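Local coordinates for rhodanese domain-containing protein (Thermoplasma volcanium GSS1, PDB 3GK5) that is of unknown function but holds a rhodanese-like domain, a fold seen in sulfurtransferases and some phosphatases, which makes up the part of the longer protein described here, at residues A[5-8]-A[9-12]. Sequence-based numbering, arbitrary orientation.
Sequences SINA and ADLY
Ile6 lays the end of its side chain over the first turn of helix 8-13, CD1 coming 3.3 Å from Leu11 N and 3.7 Å from Leu11 CB. Its CG1 sits anti to the backbone N (chi1 176°) and the chain runs on extended to CD1, which carries the methyl forward from the strand to the helix. Ile6 and Asp10 run antiparallel alongside each other, CG1 3.5 Å from Asp10 CB. The Asp10 carboxylate makes a close contact with a methylene, OD1 3.1 Å from Asn7 CB. Asn7 takes the N-cap position, and its backbone O accepts the first of two i to i+4 helical hydrogen bonds: Leu11 N to Asn7 O (3.0 Å, donor tilted 24° from the carbonyl plane) and Tyr12 N to Ala8 O, nearly straight at 177°. Strand 5-6, an edge of the parallel sheet within this chain, pairs with strand 82-85, and Leu11 and Tyr12 rest on Trp92 of helix 88-94. An alanine in place of Ile6 is likely to open a gap beside Leu11 and Val85. Because Leu11 N-H is already spent on Asn7 O, the methyl covers it at no cost in bonds, and Ile6 and Leu11, both on Val85, pack the helix start onto the sheet edge.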
ATOM      1  N   SER A   5      -5.833  -7.856  -6.477  1.00 43.00           N
ATOM      2  CA  SER A   5      -5.227  -8.073  -5.172  1.00 39.50           C
ATOM      3  C   SER A   5      -3.890  -8.794  -5.328  1.00 37.23           C
ATOM      4  O   SER A   5      -3.643  -9.430  -6.356  1.00 33.15           O
ATOM      5  CB  SER A   5      -6.179  -8.892  -4.300  1.00 35.90           C
ATOM      6  OG  SER A   5      -5.662  -9.062  -2.997  1.00 51.49           O
ATOM      7  N   ILE A   6      -3.033  -8.694  -4.311  1.00 35.38           N
ATOM      8  CA  ILE A   6      -1.713  -9.327  -4.349  1.00 31.25           C
ATOM      9  C   ILE A   6      -1.231  -9.875  -3.006  1.00 34.81           C
ATOM     10  O   ILE A   6      -1.254  -9.193  -1.988  1.00 31.28           O
ATOM     11  CB  ILE A   6      -0.629  -8.347  -4.893  1.00 26.15           C
ATOM     12  CG1 ILE A   6       0.751  -8.992  -4.827  1.00 27.61           C
ATOM     13  CG2 ILE A   6      -0.621  -7.070  -4.090  1.00 26.37           C
ATOM     14  CD1 ILE A   6       1.860  -8.089  -5.314  1.00 39.94           C
ATOM     15  N   ASN A   7      -0.780 -11.122  -3.036  1.00 38.49           N
ATOM     16  CA  ASN A   7      -0.275 -11.816  -1.864  1.00 36.58           C
ATOM     17  C   ASN A   7       0.991 -11.128  -1.346  1.00 37.41           C
ATOM     18  O   ASN A   7       1.665 -10.416  -2.089  1.00 36.84           O
ATOM     19  CB  ASN A   7       0.053 -13.257  -2.249  1.00 49.92           C
ATOM     20  CG  ASN A   7       0.295 -14.137  -1.054  1.00 60.77           C
ATOM     21  OD1 ASN A   7       0.976 -15.159  -1.150  1.00 67.41           O
ATOM     22  ND2 ASN A   7      -0.278 -13.758   0.087  1.00 73.85           N
ATOM     23  N   ALA A   8       1.320 -11.350  -0.075  1.00 34.00           N
ATOM     24  CA  ALA A   8       2.518 -10.756   0.518  1.00 31.27           C
ATOM     25  C   ALA A   8       3.768 -11.303  -0.165  1.00 25.62           C
ATOM     26  O   ALA A   8       4.648 -10.549  -0.574  1.00 31.09           O
ATOM     27  CB  ALA A   8       2.572 -11.057   2.005  1.00 23.56           C
ATOM     28  N   ALA A   9       3.836 -12.622  -0.279  1.00 25.58           N
ATOM     29  CA  ALA A   9       4.973 -13.272  -0.907  1.00 30.74           C
ATOM     30  C   ALA A   9       5.156 -12.741  -2.316  1.00 27.94           C
ATOM     31  O   ALA A   9       6.284 -12.518  -2.763  1.00 33.30           O
ATOM     32  CB  ALA A   9       4.772 -14.784  -0.932  1.00 30.63           C
ATOM     33  N   ASP A  10       4.043 -12.539  -3.012  1.00 26.21           N
ATOM     34  CA  ASP A  10       4.072 -12.019  -4.377  1.00 26.07           C
ATOM     35  C   ASP A  10       4.704 -10.636  -4.395  1.00 28.42           C
ATOM     36  O   ASP A  10       5.641 -10.379  -5.156  1.00 24.24           O
ATOM     37  CB  ASP A  10       2.651 -11.931  -4.941  1.00 36.54           C
ATOM     38  CG  ASP A  10       2.072 -13.284  -5.296  1.00 49.22           C
ATOM     39  OD1 ASP A  10       0.824 -13.408  -5.293  1.00 47.95           O
ATOM     40  OD2 ASP A  10       2.858 -14.216  -5.593  1.00 55.53           O
ATOM     41  N   LEU A  11       4.181  -9.743  -3.557  1.00 24.23           N
ATOM     42  CA  LEU A  11       4.703  -8.384  -3.482  1.00 28.01           C
ATOM     43  C   LEU A  11       6.204  -8.366  -3.223  1.00 24.70           C
ATOM     44  O   LEU A  11       6.949  -7.709  -3.941  1.00 26.26           O
ATOM     45  CB  LEU A  11       3.987  -7.583  -2.385  1.00 22.21           C
ATOM     46  CG  LEU A  11       4.497  -6.158  -2.111  1.00 13.27           C
ATOM     47  CD1 LEU A  11       4.629  -5.372  -3.405  1.00  5.80           C
ATOM     48  CD2 LEU A  11       3.531  -5.453  -1.172  1.00 16.46           C
ATOM     49  N   TYR A  12       6.640  -9.090  -2.198  1.00 22.06           N
ATOM     50  CA  TYR A  12       8.052  -9.133  -1.843  1.00 22.16           C
ATOM     51  C   TYR A  12       8.932  -9.637  -2.976  1.00 25.16           C
ATOM     52  O   TYR A  12      10.015  -9.103  -3.208  1.00 28.88           O
ATOM     53  CB  TYR A  12       8.253  -9.994  -0.596  1.00 26.88           C
ATOM     54  CG  TYR A  12       9.693 -10.129  -0.160  1.00 22.68           C
ATOM     55  CD1 TYR A  12      10.427 -11.283  -0.452  1.00 25.31           C
ATOM     56  CD2 TYR A  12      10.326  -9.104   0.550  1.00 26.21           C
ATOM     57  CE1 TYR A  12      11.757 -11.415  -0.044  1.00 22.31           C
ATOM     58  CE2 TYR A  12      11.656  -9.224   0.959  1.00 23.97           C
ATOM     59  CZ  TYR A  12      12.363 -10.382   0.661  1.00 27.94           C
ATOM     60  OH  TYR A  12      13.672 -10.503   1.076  1.00 27.64           O
TER